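Non-structural polyprotein (Sindbis virus, PDB 4GUA) forms the precursor of alphavirus replication proteins, here joining the nsP2 cysteine protease region to the macro and zinc-binding domains of nsP3, and is probably processed by that protease. Local coordinates at residues Cys356-Val361 and Asp480-Cys485; Asn429-Val434 and Ile448-Thr453; Ser390-Gly395 and His409-Asp414. One frame throughout, in Å; residues are numbered along the deposited sequence.

Interaction 1 of 3, residues Cys356-Val361 and Asp480-Cys485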
# COMPACT_ATOMS: atom_id res chain seq x y z
N CYS A 356 25.42 -18.39 14.15
CA CYS A 356 24.59 -18.29 12.95
C CYS A 356 25.37 -17.86 11.71
O CYS A 356 26.33 -17.08 11.79
CB CYS A 356 23.42 -17.33 13.19
SG CYS A 356 23.87 -15.60 13.46
N GLN A 357 24.97 -18.41 10.56
CA GLN A 357 25.54 -18.05 9.26
C GLN A 357 24.72 -17.00 8.52
O GLN A 357 25.09 -16.58 7.43
CB GLN A 357 25.68 -19.30 8.39
CG GLN A 357 26.76 -20.27 8.84
CD GLN A 357 28.15 -19.66 8.80
OE1 GLN A 357 28.63 -19.24 7.74
NE2 GLN A 357 28.81 -19.60 9.96
N GLU A 358 23.59 -16.57 9.09
CA GLU A 358 22.70 -15.62 8.42
C GLU A 358 23.31 -14.22 8.43
O GLU A 358 24.07 -13.89 9.33
CB GLU A 358 21.33 -15.60 9.09
CG GLU A 358 20.47 -16.84 8.82
CD GLU A 358 20.97 -18.08 9.53
OE1 GLU A 358 21.58 -17.94 10.62
OE2 GLU A 358 20.74 -19.19 9.02
N GLU A 359 22.95 -13.40 7.44
CA GLU A 359 23.55 -12.07 7.27
C GLU A 359 23.41 -11.18 8.50
O GLU A 359 24.34 -10.46 8.88
CB GLU A 359 22.96 -11.34 6.06
CG GLU A 359 23.51 -9.94 5.87
CD GLU A 359 22.97 -9.24 4.63
OE1 GLU A 359 22.48 -9.94 3.71
OE2 GLU A 359 23.03 -7.99 4.59
N ALA A 360 22.23 -11.21 9.11
CA ALA A 360 21.99 -10.44 10.32
C ALA A 360 21.44 -11.34 11.41
O ALA A 360 20.75 -12.32 11.14
CB ALA A 360 21.02 -9.30 10.03
N VAL A 361 21.76 -11.00 12.65
CA VAL A 361 21.25 -11.73 13.79
C VAL A 361 20.50 -10.76 14.68
O VAL A 361 20.94 -9.63 14.90
CB VAL A 361 22.39 -12.39 14.59
CG1 VAL A 361 23.37 -11.34 15.10
CG2 VAL A 361 21.84 -13.22 15.73
N ASP A 480 15.14 -14.68 3.94
CA ASP A 480 15.04 -16.03 4.48
C ASP A 480 15.21 -15.93 5.98
O ASP A 480 16.17 -15.32 6.46
CB ASP A 480 16.12 -16.94 3.89
CG ASP A 480 15.80 -17.38 2.47
OD1 ASP A 480 14.62 -17.59 2.15
OD2 ASP A 480 16.75 -17.51 1.67
N VAL A 481 14.31 -16.54 6.74
CA VAL A 481 14.33 -16.41 8.19
C VAL A 481 14.67 -17.73 8.88
O VAL A 481 14.10 -18.77 8.57
CB VAL A 481 12.99 -15.90 8.74
CG1 VAL A 481 13.01 -15.84 10.25
CG2 VAL A 481 12.67 -14.53 8.16
N THR A 482 15.64 -17.67 9.78
CA THR A 482 15.99 -18.82 10.61
C THR A 482 15.72 -18.50 12.08
O THR A 482 16.38 -17.65 12.68
CB THR A 482 17.46 -19.21 10.43
OG1 THR A 482 17.69 -19.57 9.06
CG2 THR A 482 17.81 -20.38 11.32
N ILE A 483 14.72 -19.17 12.64
CA ILE A 483 14.36 -19.04 14.04
C ILE A 483 15.20 -19.98 14.89
O ILE A 483 15.19 -21.20 14.70
CB ILE A 483 12.86 -19.36 14.24
CG1 ILE A 483 12.01 -18.48 13.32
CG2 ILE A 483 12.46 -19.17 15.69
CD1 ILE A 483 10.54 -18.82 13.32
N TYR A 484 15.93 -19.40 15.84
CA TYR A 484 16.83 -20.16 16.71
C TYR A 484 16.13 -20.33 18.04
O TYR A 484 15.60 -19.37 18.57
CB TYR A 484 18.14 -19.41 16.91
CG TYR A 484 19.14 -19.62 15.80
CD1 TYR A 484 18.94 -19.06 14.54
CD2 TYR A 484 20.28 -20.38 16.00
CE1 TYR A 484 19.85 -19.26 13.51
CE2 TYR A 484 21.20 -20.58 14.99
CZ TYR A 484 20.98 -20.02 13.74
OH TYR A 484 21.89 -20.23 12.73
N CYS A 485 16.11 -21.55 18.56
CA CYS A 485 15.44 -21.74 19.84
C CYS A 485 15.98 -22.75 20.85
O CYS A 485 16.30 -23.89 20.51
CB CYS A 485 13.98 -22.10 19.57
SG CYS A 485 13.79 -23.42 18.36

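Interaction 2 of 3, residues Asn429-Val434 and Ile448-Thr453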
# COMPACT_ATOMS: atom_id res chain seq x y z
N ASN A 429 5.28 -4.64 17.37
CA ASN A 429 6.01 -3.48 16.85
C ASN A 429 7.52 -3.71 16.81
O ASN A 429 8.20 -3.22 15.91
CB ASN A 429 5.71 -2.24 17.69
CG ASN A 429 4.41 -1.56 17.29
OD1 ASN A 429 3.80 -1.91 16.29
ND2 ASN A 429 4.00 -0.58 18.07
N ALA A 430 8.03 -4.45 17.79
CA ALA A 430 9.44 -4.81 17.82
C ALA A 430 9.74 -5.63 16.58
O ALA A 430 10.71 -5.35 15.87
CB ALA A 430 9.77 -5.60 19.07
N TYR A 431 8.90 -6.63 16.33
CA TYR A 431 9.05 -7.46 15.13
C TYR A 431 8.94 -6.65 13.83
O TYR A 431 9.67 -6.89 12.88
CB TYR A 431 8.03 -8.59 15.12
CG TYR A 431 8.40 -9.80 15.97
CD1 TYR A 431 9.51 -10.57 15.67
CD2 TYR A 431 7.60 -10.18 17.04
CE1 TYR A 431 9.84 -11.68 16.43
CE2 TYR A 431 7.91 -11.29 17.81
CZ TYR A 431 9.03 -12.04 17.50
OH TYR A 431 9.35 -13.14 18.26
N HIS A 432 8.02 -5.69 13.79
CA HIS A 432 7.85 -4.86 12.60
C HIS A 432 9.08 -4.01 12.35
O HIS A 432 9.43 -3.73 11.21
CB HIS A 432 6.62 -3.96 12.72
CG HIS A 432 5.34 -4.63 12.34
ND1 HIS A 432 5.19 -5.34 11.17
CD2 HIS A 432 4.15 -4.70 12.98
CE1 HIS A 432 3.96 -5.82 11.10
NE2 HIS A 432 3.31 -5.45 12.19
N ALA A 433 9.73 -3.59 13.44
CA ALA A 433 10.93 -2.78 13.35
C ALA A 433 12.09 -3.61 12.81
O ALA A 433 12.88 -3.14 11.98
CB ALA A 433 11.28 -2.23 14.72
N VAL A 434 12.19 -4.86 13.26
CA VAL A 434 13.16 -5.79 12.70
C VAL A 434 12.93 -5.87 11.19
O VAL A 434 13.86 -5.80 10.40
CB VAL A 434 13.04 -7.20 13.32
CG1 VAL A 434 13.93 -8.20 12.59
CG2 VAL A 434 13.39 -7.17 14.81
N ILE A 448 16.79 -15.00 14.15
CA ILE A 448 15.97 -14.30 15.13
C ILE A 448 15.42 -15.27 16.18
O ILE A 448 15.04 -16.39 15.86
CB ILE A 448 14.84 -13.57 14.40
CG1 ILE A 448 13.89 -12.91 15.38
CG2 ILE A 448 14.08 -14.53 13.50
CD1 ILE A 448 12.88 -12.02 14.70
N PRO A 449 15.38 -14.83 17.44
CA PRO A 449 14.77 -15.61 18.52
C PRO A 449 13.31 -15.21 18.70
O PRO A 449 12.86 -14.28 18.03
CB PRO A 449 15.58 -15.18 19.73
CG PRO A 449 15.85 -13.75 19.47
CD PRO A 449 16.03 -13.62 17.97
N LEU A 450 12.59 -15.87 19.60
CA LEU A 450 11.21 -15.46 19.85
C LEU A 450 11.22 -14.46 20.98
O LEU A 450 11.47 -14.81 22.13
CB LEU A 450 10.33 -16.66 20.20
CG LEU A 450 10.14 -17.72 19.12
CD1 LEU A 450 9.13 -18.77 19.57
CD2 LEU A 450 9.71 -17.10 17.81
N LEU A 451 10.91 -13.21 20.66
CA LEU A 451 10.97 -12.14 21.63
C LEU A 451 9.95 -12.35 22.74
O LEU A 451 8.85 -12.85 22.51
CB LEU A 451 10.73 -10.79 20.95
CG LEU A 451 11.75 -10.43 19.86
CD1 LEU A 451 11.42 -9.10 19.22
CD2 LEU A 451 13.16 -10.40 20.43
N SER A 452 10.35 -11.99 23.95
CA SER A 452 9.47 -11.99 25.12
C SER A 452 8.97 -13.37 25.52
O SER A 452 7.92 -13.47 26.15
CB SER A 452 8.26 -11.08 24.89
OG SER A 452 8.64 -9.74 24.65
N THR A 453 9.67 -14.43 25.14
CA THR A 453 9.30 -15.75 25.62
C THR A 453 10.10 -16.29 26.81
O THR A 453 9.69 -17.24 27.46
CB THR A 453 9.43 -16.78 24.49
OG1 THR A 453 10.81 -17.01 24.20
CG2 THR A 453 8.71 -16.29 23.23

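Interaction 3 of 3, residues Ser390-Gly395 and His409-Asp414. With SO4 (sulfate ion), chain H.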
# COMPACT_ATOMS: atom_id res chain seq x y z
N SER A 390 23.68 0.30 22.16
CA SER A 390 22.57 -0.58 21.77
C SER A 390 21.19 -0.13 22.28
O SER A 390 20.17 -0.76 21.97
CB SER A 390 22.85 -2.02 22.21
OG SER A 390 23.51 -2.05 23.46
N ALA A 391 21.15 0.93 23.08
CA ALA A 391 19.93 1.26 23.82
C ALA A 391 18.83 1.73 22.87
O ALA A 391 19.05 2.58 22.01
CB ALA A 391 20.20 2.31 24.88
N THR A 392 17.65 1.16 23.05
CA THR A 392 16.51 1.50 22.22
C THR A 392 15.24 1.25 23.02
O THR A 392 15.24 0.41 23.92
CB THR A 392 16.53 0.66 20.92
OG1 THR A 392 15.75 1.30 19.91
CG2 THR A 392 16.02 -0.75 21.18
N GLU A 393 14.16 1.96 22.71
CA GLU A 393 12.94 1.87 23.52
C GLU A 393 12.20 0.56 23.29
O GLU A 393 12.28 -0.03 22.21
CB GLU A 393 12.01 3.05 23.21
CG GLU A 393 12.64 4.41 23.47
CD GLU A 393 11.65 5.55 23.33
OE1 GLU A 393 10.50 5.30 22.88
OE2 GLU A 393 12.01 6.70 23.65
N THR A 394 11.45 0.12 24.29
CA THR A 394 10.64 -1.08 24.16
C THR A 394 9.69 -0.94 22.97
O THR A 394 9.06 0.10 22.78
CB THR A 394 9.83 -1.34 25.44
OG1 THR A 394 10.72 -1.61 26.53
CG2 THR A 394 8.89 -2.53 25.25
N GLY A 395 9.58 -1.99 22.16
CA GLY A 395 8.73 -1.95 20.99
C GLY A 395 9.45 -1.43 19.76
O GLY A 395 8.81 -1.16 18.74
N HIS A 409 19.24 -5.08 17.66
CA HIS A 409 18.74 -5.24 19.01
C HIS A 409 17.26 -4.91 19.03
O HIS A 409 16.86 -3.77 18.82
CB HIS A 409 19.49 -4.30 19.97
CG HIS A 409 20.98 -4.50 19.97
ND1 HIS A 409 21.64 -5.12 21.01
CD2 HIS A 409 21.93 -4.15 19.07
CE1 HIS A 409 22.93 -5.16 20.74
NE2 HIS A 409 23.14 -4.57 19.58
N ALA A 410 16.43 -5.93 19.27
CA ALA A 410 14.99 -5.73 19.29
C ALA A 410 14.46 -5.92 20.71
O ALA A 410 14.69 -6.96 21.33
CB ALA A 410 14.31 -6.71 18.33
N VAL A 411 13.74 -4.93 21.21
CA VAL A 411 13.28 -4.96 22.59
C VAL A 411 11.79 -5.27 22.70
O VAL A 411 10.93 -4.44 22.40
CB VAL A 411 13.53 -3.60 23.29
CG1 VAL A 411 13.12 -3.67 24.76
CG2 VAL A 411 14.99 -3.19 23.14
N GLY A 412 11.50 -6.48 23.17
CA GLY A 412 10.14 -6.90 23.41
C GLY A 412 9.65 -6.34 24.73
O GLY A 412 10.44 -5.92 25.57
N PRO A 413 8.33 -6.33 24.92
CA PRO A 413 7.74 -5.87 26.18
C PRO A 413 7.94 -6.86 27.31
O PRO A 413 7.92 -8.07 27.07
CB PRO A 413 6.25 -5.79 25.84
CG PRO A 413 6.06 -6.79 24.77
CD PRO A 413 7.29 -6.68 23.93
N ASP A 414 8.13 -6.35 28.53
CA ASP A 414 8.04 -7.17 29.72
C ASP A 414 6.56 -7.24 30.13
O ASP A 414 5.94 -6.22 30.44
CB ASP A 414 8.88 -6.56 30.84
CG ASP A 414 8.92 -7.42 32.08
OD1 ASP A 414 8.11 -8.37 32.18
OD2 ASP A 414 9.77 -7.16 32.96
S SO4 H . 9.32 -0.12 29.45
O1 SO4 H . 9.72 0.28 30.80
O2 SO4 H . 8.21 0.72 29.00
O3 SO4 H . 10.46 0.07 28.54
O4 SO4 H . 8.91 -1.52 29.46

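Interaction 1 of 3, residues Cys356-Val361 and Asp480-Cys485
Glu358 offers its carboxylate to two hydroxyls of one strand, those of Thr482 and Tyr484, and so illustrates how a single acid can be shared by alternate residues on the same face of a sheet. Each oxygen takes one donor from this strand. The hydroxyl OH of Tyr484 gives a hydrogen bond to Glu358 OE1 over 3.1 Å, arriving on the syn side and close to the carboxylate plane. Thr482 OG1 bonds to Glu358 OE2, also over 3.1 Å, but it sits well above that plane, 61° out of it, so the two donors meet the group quite differently. The bend in the acid makes this possible: CG stands beside the backbone N, and the chain then folds at chi2 (72°) to carry the carboxylate across to the strand. The acid and the tyrosine reach toward each other, OE1 meeting the ring edge with carboxylate and ring planes 70° apart, while the threonine lies across the glutamate chain. Two bonds at the two oxygens should restrict rotation of the carboxylate, and would be expected to stabilise its negative charge.

Beside this polar group Cys356 packs against the phenol end of the tyrosine. Its CB, rather than its sulfur, does the touching, 3.3 Å from Tyr484 OH and 3.7 Å from Tyr484 CZ, and its approach to the ring is oblique.

The two backbones are not sheet neighbours. Strand 445-448 runs between 480-484 and 360-364, and the side chains meet across one face of it: Glu358 lies on Ser445 and Ala447, and Tyr484 also rests on Ala447. On the far side of 480-484, Thr482 and Tyr484 reach Lys349 of the outermost strand 346-349.

Interaction 2 of 3, residues Asn429-Val434 and Ile448-Thr453
The ring of Tyr431 has Leu451 over one face and Ile448 at its edge. Leu451 CD1 stands above the middle of that face, 4.1 Å from the ring centroid and 10° off the ring normal, a CH-pi contact. Ile448 CD1 lies in the ring plane, 3.5 Å from Tyr431 CE1; CG1 of the isoleucine is anti to its backbone N (chi1 175°) and the chain stays extended beyond it, which carries CD1 out to the tyrosine edge. Pro449 O is also near the plane, towards the hydroxyl. The leucine runs antiparallel to the tyrosine side chain, its CG against Tyr431 CZ and its CD1 back over the ring toward Ala430 CB, 3.9 Å away.

The polar end of the ring is tied to the loop backbone. Leu451 N donates to Tyr431 OH over 2.9 Å, with an N-H...O angle of 150°. Ser466 OG is hydrogen-bonded to the same hydroxyl and to Leu451 O, so serine and tyrosine together satisfy both backbone polar groups of Leu451 within a buried setting. The loop itself turns here: Leu450 to Thr453 form a type II beta turn, in which Thr453 OG1 donates to Leu450 O over 3.1 Å.

Helix 420-440 thus packs on the loop between strand 445-448 and helix 463-474. The latter helix also touches Tyr431, through Cys469, Leu470 and Ala473. Strand 360-364 adds Val362, which touches Val434 and Ile448, and Ala364, which touches Leu451; Leu450 turns to Ile494 of helix 488-502.

Interaction 3 of 3, residues Ser390-Gly395 and His409-Asp414
Thr394 lies against the chain from Val411 to Pro413 and meets a sulfate ion as well. Its CB is 4.1 Å from Val411 CG1 and 3.5 Å from sulfate O3. From there OG1 stands beside the backbone N (chi1 -64°), touches Val411 CG1 at 3.6 Å and donates a hydrogen bond of 2.6 Å to sulfate O3; His418 NE2 also binds the ion. The other branch, CG2, is left anti to the backbone N and packs on Pro413 CA at 3.7 Å, close to the carbonyl oxygen of Gly412.

Val411 fills the angle between two threonines, its CG1 towards Thr394 and its CG2 towards Thr392 CG2. At the far end Ser390 CB sits over the centre of one face of the His409 ring, 3.5 Å from the centroid, while Ser390 OG bonds to Gly369 O and His409 NE2 to Thr400 OG1. The backbones are joined by Gly395 N donating to Val411 O over 2.8 Å, nearly straight with an N-H...O angle of 168°.

The sulfate and a buffer molecule (MES) near Gly412 are probably incidental, from the crystallisation liquor. The backbone bond lies where the loop enters strand 397-402, the antiparallel hairpin partner of 405-410 at one edge of the mixed sheet; with helix 420-440 following, this is part of the macro domain, a fold that in relatives binds ADP-ribose.

In the fold
All three contacts belong to the alpha/beta region built round one six-stranded mixed sheet, but they sit at different depths. Interactions 1 and 2 are buried, whereas interaction 3 is only partly so and holds an anion. Their chemistry follows: a shared carboxylate bridging over a strand in interaction 1, an aromatic ring reaching from a helix onto a loop in interaction 2, and a single backbone bond with threonine-valine packing and a serine over a histidine ring in interaction 3. Ile448 joins the first two, since its backbone pairs with Thr482 and Tyr484. Ser452 OG, probably bonded to Pro413 O, links the last two. Interaction 3, then interaction 2, come in series inside the loop closed by interaction 1.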